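Cellulase (Uncultured bacterium, PDB 6XSO) probably hydrolyses internal beta-1,4-glycosidic bonds of cellulose and related plant polysaccharides, as a broad-specificity endoglucanase of glycoside hydrolase family 5. Local coordinates at residues Met176-Ser187 with Val198-Tyr209. Sequence-based numbering, arbitrary orientation.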
loop_
_atom_site.group_PDB
_atom_site.type_symbol
_atom_site.label_atom_id
_atom_site.label_comp_id
_atom_site.label_asym_id
_atom_site.label_seq_id
_atom_site.Cartn_x
_atom_site.Cartn_y
_atom_site.Cartn_z
ATOM N N MET A 176 -9.727 -1.110 3.669
ATOM C CA MET A 176 -11.167 -1.258 3.510
ATOM C C MET A 176 -11.775 -1.704 4.836
ATOM O O MET A 176 -11.344 -2.704 5.425
ATOM C CB MET A 176 -11.475 -2.299 2.427
ATOM C CG MET A 176 -12.883 -2.171 1.908
ATOM S SD MET A 176 -13.471 -3.529 0.894
ATOM C CE MET A 176 -12.167 -3.737 -0.309
ATOM N N LEU A 177 -12.796 -0.982 5.285
ATOM C CA LEU A 177 -13.453 -1.213 6.566
ATOM C C LEU A 177 -14.918 -1.561 6.344
ATOM O O LEU A 177 -15.487 -1.297 5.281
ATOM C CB LEU A 177 -13.376 0.039 7.450
ATOM C CG LEU A 177 -12.018 0.728 7.574
ATOM C CD1 LEU A 177 -12.090 1.931 8.503
ATOM C CD2 LEU A 177 -10.946 -0.247 8.043
ATOM N N ASP A 178 -15.527 -2.155 7.373
ATOM C CA ASP A 178 -16.955 -2.443 7.365
ATOM C C ASP A 178 -17.733 -1.137 7.496
ATOM O O ASP A 178 -17.171 -0.044 7.576
ATOM C CB ASP A 178 -17.290 -3.482 8.439
ATOM C CG ASP A 178 -17.052 -2.982 9.851
ATOM O OD1 ASP A 178 -17.005 -1.754 10.066
ATOM O OD2 ASP A 178 -16.920 -3.830 10.761
ATOM N N LYS A 179 -19.063 -1.248 7.490
ATOM C CA LYS A 179 -19.877 -0.045 7.535
ATOM C C LYS A 179 -19.842 0.639 8.885
ATOM O O LYS A 179 -20.361 1.755 8.998
ATOM C CB LYS A 179 -21.330 -0.354 7.143
ATOM C CG LYS A 179 -22.159 -1.085 8.164
ATOM C CD LYS A 179 -23.548 -1.375 7.635
ATOM C CE LYS A 179 -24.313 -2.251 8.585
ATOM N NZ LYS A 179 -25.689 -2.542 8.056
ATOM N N LEU A 180 -19.265 -0.008 9.896
ATOM C CA LEU A 180 -19.062 0.571 11.216
ATOM C C LEU A 180 -17.685 1.190 11.355
ATOM O O LEU A 180 -17.356 1.692 12.432
ATOM C CB LEU A 180 -19.208 -0.514 12.286
ATOM C CG LEU A 180 -20.448 -1.402 12.161
ATOM C CD1 LEU A 180 -20.369 -2.547 13.162
ATOM C CD2 LEU A 180 -21.728 -0.621 12.353
ATOM N N ASN A 181 -16.886 1.157 10.283
ATOM C CA ASN A 181 -15.536 1.701 10.276
ATOM C C ASN A 181 -14.665 1.015 11.319
ATOM O O ASN A 181 -13.838 1.646 11.980
ATOM C CB ASN A 181 -15.572 3.218 10.440
ATOM C CG ASN A 181 -16.371 3.877 9.340
ATOM O OD1 ASN A 181 -15.982 3.824 8.176
ATOM N ND2 ASN A 181 -17.526 4.450 9.691
ATOM N N SER A 182 -14.826 -0.307 11.439
ATOM C CA SER A 182 -14.091 -1.052 12.451
ATOM C C SER A 182 -12.625 -1.221 12.066
ATOM O O SER A 182 -12.308 -1.740 10.990
ATOM C CB SER A 182 -14.673 -2.460 12.596
ATOM O OG SER A 182 -16.017 -2.459 13.014
ATOM N N TRP A 183 -11.732 -0.823 12.971
ATOM C CA TRP A 183 -10.327 -1.193 12.873
ATOM C C TRP A 183 -10.113 -2.563 13.520
ATOM O O TRP A 183 -11.005 -3.130 14.154
ATOM C CB TRP A 183 -9.431 -0.097 13.494
ATOM C CG TRP A 183 -9.545 1.190 12.726
ATOM C CD1 TRP A 183 -10.243 2.309 13.089
ATOM C CD2 TRP A 183 -8.996 1.460 11.436
ATOM N NE1 TRP A 183 -10.161 3.256 12.107
ATOM C CE2 TRP A 183 -9.384 2.771 11.085
ATOM C CE3 TRP A 183 -8.159 0.751 10.567
ATOM C CZ2 TRP A 183 -9.000 3.367 9.886
ATOM C CZ3 TRP A 183 -7.790 1.340 9.365
ATOM C CH2 TRP A 183 -8.207 2.636 9.037
ATOM N N CYS A 184 -8.891 -3.090 13.351
ATOM C CA CYS A 184 -8.400 -4.282 14.044
ATOM C C CYS A 184 -8.942 -5.574 13.444
ATOM O O CYS A 184 -8.171 -6.458 13.056
ATOM C CB CYS A 184 -8.684 -4.246 15.557
ATOM S SG CYS A 184 -8.091 -2.758 16.377
ATOM N N PHE A 185 -10.265 -5.695 13.362
ATOM C CA PHE A 185 -10.908 -6.837 12.730
ATOM C C PHE A 185 -12.349 -6.453 12.410
ATOM O O PHE A 185 -12.916 -5.536 13.014
ATOM C CB PHE A 185 -10.814 -8.095 13.614
ATOM C CG PHE A 185 -11.406 -7.937 14.987
ATOM C CD1 PHE A 185 -12.763 -8.127 15.211
ATOM C CD2 PHE A 185 -10.588 -7.608 16.069
ATOM C CE1 PHE A 185 -13.298 -7.976 16.494
ATOM C CE2 PHE A 185 -11.123 -7.463 17.342
ATOM C CZ PHE A 185 -12.474 -7.639 17.547
ATOM N N ALA A 186 -12.938 -7.156 11.439
ATOM C CA ALA A 186 -14.284 -6.807 11.005
ATOM C C ALA A 186 -15.269 -6.949 12.161
ATOM O O ALA A 186 -15.287 -7.965 12.869
ATOM C CB ALA A 186 -14.719 -7.670 9.826
ATOM N N SER A 187 -16.088 -5.911 12.349
ATOM C CA SER A 187 -17.158 -5.784 13.359
ATOM C C SER A 187 -16.674 -5.406 14.757
ATOM O O SER A 187 -17.482 -5.361 15.680
ATOM C CB SER A 187 -18.103 -6.997 13.407
ATOM O OG SER A 187 -17.607 -8.046 14.216
ATOM N N VAL A 198 -22.066 -8.964 10.403
ATOM C CA VAL A 198 -21.212 -7.951 9.801
ATOM C C VAL A 198 -19.835 -8.517 9.468
ATOM O O VAL A 198 -19.290 -8.249 8.388
ATOM C CB VAL A 198 -21.115 -6.745 10.750
ATOM C CG1 VAL A 198 -20.051 -5.785 10.256
ATOM C CG2 VAL A 198 -22.463 -6.050 10.843
ATOM N N ALA A 199 -19.250 -9.302 10.373
ATOM C CA ALA A 199 -17.914 -9.844 10.122
ATOM C C ALA A 199 -17.909 -10.746 8.895
ATOM O O ALA A 199 -17.032 -10.630 8.024
ATOM C CB ALA A 199 -17.405 -10.611 11.343
ATOM N N THR A 200 -18.881 -11.657 8.812
ATOM C CA THR A 200 -18.955 -12.577 7.681
ATOM C C THR A 200 -19.160 -11.817 6.381
ATOM O O THR A 200 -18.560 -12.156 5.351
ATOM C CB THR A 200 -20.079 -13.589 7.935
ATOM O OG1 THR A 200 -19.757 -14.379 9.086
ATOM C CG2 THR A 200 -20.283 -14.492 6.732
ATOM N N SER A 201 -19.998 -10.774 6.414
ATOM C CA SER A 201 -20.222 -9.940 5.240
ATOM C C SER A 201 -18.935 -9.262 4.813
ATOM O O SER A 201 -18.630 -9.168 3.615
ATOM C CB SER A 201 -21.284 -8.887 5.576
ATOM O OG SER A 201 -21.660 -8.126 4.441
ATOM N N ALA A 202 -18.165 -8.802 5.796
ATOM C CA ALA A 202 -16.962 -8.024 5.526
ATOM C C ALA A 202 -15.903 -8.860 4.832
ATOM O O ALA A 202 -15.308 -8.414 3.845
ATOM C CB ALA A 202 -16.442 -7.471 6.844
ATOM N N TYR A 203 -15.675 -10.087 5.306
ATOM C CA TYR A 203 -14.663 -10.924 4.658
ATOM C C TYR A 203 -15.128 -11.408 3.293
ATOM O O TYR A 203 -14.316 -11.512 2.368
ATOM C CB TYR A 203 -14.202 -12.048 5.591
ATOM C CG TYR A 203 -13.609 -11.494 6.871
ATOM C CD1 TYR A 203 -12.523 -10.624 6.849
ATOM C CD2 TYR A 203 -14.129 -11.821 8.096
ATOM C CE1 TYR A 203 -12.000 -10.104 8.012
ATOM C CE2 TYR A 203 -13.602 -11.304 9.264
ATOM C CZ TYR A 203 -12.538 -10.434 9.219
ATOM O OH TYR A 203 -12.011 -9.896 10.372
ATOM N N ASN A 204 -16.429 -11.665 3.118
ATOM C CA ASN A 204 -16.925 -11.950 1.775
ATOM C C ASN A 204 -16.659 -10.777 0.831
ATOM O O ASN A 204 -16.316 -10.978 -0.344
ATOM C CB ASN A 204 -18.425 -12.232 1.813
ATOM C CG ASN A 204 -18.757 -13.625 2.327
ATOM O OD1 ASN A 204 -17.875 -14.446 2.602
ATOM N ND2 ASN A 204 -20.052 -13.898 2.474
ATOM N N ALA A 205 -16.855 -9.546 1.318
ATOM C CA ALA A 205 -16.626 -8.358 0.490
ATOM C C ALA A 205 -15.145 -8.171 0.162
ATOM O O ALA A 205 -14.795 -7.892 -0.988
ATOM C CB ALA A 205 -17.168 -7.113 1.190
ATOM N N ILE A 206 -14.271 -8.291 1.171
ATOM C CA ILE A 206 -12.832 -8.235 0.917
ATOM C C ILE A 206 -12.469 -9.228 -0.173
ATOM O O ILE A 206 -11.766 -8.901 -1.135
ATOM C CB ILE A 206 -12.035 -8.509 2.208
ATOM C CG1 ILE A 206 -12.166 -7.343 3.190
ATOM C CG2 ILE A 206 -10.560 -8.810 1.837
ATOM C CD1 ILE A 206 -11.400 -6.113 2.813
ATOM N N ASN A 207 -12.919 -10.471 -0.017
ATOM C CA ASN A 207 -12.536 -11.508 -0.962
ATOM C C ASN A 207 -13.141 -11.257 -2.331
ATOM O O ASN A 207 -12.481 -11.520 -3.339
ATOM C CB ASN A 207 -12.913 -12.879 -0.419
ATOM C CG ASN A 207 -12.128 -13.242 0.823
ATOM O OD1 ASN A 207 -11.024 -12.724 1.053
ATOM N ND2 ASN A 207 -12.681 -14.129 1.632
ATOM N N GLY A 208 -14.346 -10.686 -2.370
ATOM C CA GLY A 208 -14.957 -10.325 -3.640
ATOM C C GLY A 208 -14.214 -9.215 -4.354
ATOM O O GLY A 208 -13.941 -9.316 -5.549
ATOM N N TYR A 209 -13.874 -8.141 -3.632
ATOM C CA TYR A 209 -13.097 -7.069 -4.253
ATOM C C TYR A 209 -11.741 -7.584 -4.733
ATOM O O TYR A 209 -11.275 -7.209 -5.822
ATOM C CB TYR A 209 -12.937 -5.905 -3.279
ATOM C CG TYR A 209 -14.119 -4.945 -3.242
ATOM C CD1 TYR A 209 -14.423 -4.155 -4.347
ATOM C CD2 TYR A 209 -14.926 -4.821 -2.104
ATOM C CE1 TYR A 209 -15.487 -3.280 -4.338
ATOM C CE2 TYR A 209 -15.984 -3.920 -2.078
ATOM C CZ TYR A 209 -16.257 -3.162 -3.198
ATOM O OH TYR A 209 -17.273 -2.239 -3.262
HETATM O O HOH W 1 -13.600 -10.310 12.515
#
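Ala186 sits against helix 196-219 beside Ala202 and Tyr203. Its CB lies 3.4 Å from Ala202 CB, tighter than usual carbon contact. The same methyl meets the phenol end of Tyr203 obliquely. Ala186 N donates to Tyr203 OH at 3.1 Å with an N-H...O angle of 160°. A water in the plane of the Tyr203 ring, at its edge, joins that hydroxyl to Ala186 O. The phenol oxygen thus holds Ala186 N directly and Ala186 O through the water. Nearer Ile206 and Tyr209, Met176 of the loop extends with CG anti to the backbone N (chi1 -161°), then bends at chi3. Its SD passes Ile206 CD1 at 3.8 Å, and its CE packs on Tyr209 CD2 at 3.5 Å. Met176 SD is 4.5 Å from the Tyr209 ring centroid, an oblique Met-aromatic contact. Tyr209 OH is held by Asn142.

Asp178 CG stands between its backbone N and carbonyl carbon (chi1 65°), which turns the carboxylate to the N-H groups of Ser182 and Ser187. Asp178 OD2 is 3.7 Å from Val198 CG1. It accepts from Ser182 OG on its syn lone pair and from Ser187 N at 2.7 Å. OD1 takes Ser182 N from above the carboxylate plane. With an alanine in place of Asp178, Ser182 N, Ser182 OG and Ser187 N would probably lose their shared carboxylate, and the turn would be less firmly held.

The contact fastens the loop after the fourth strand of the TIM barrel to the following helix. Its chemistry is divided: the carboxylate braces the loop internally, while apolar contacts of Ala186 and Met176, with the hydrogen bond to Tyr203 OH, hold it to the helix.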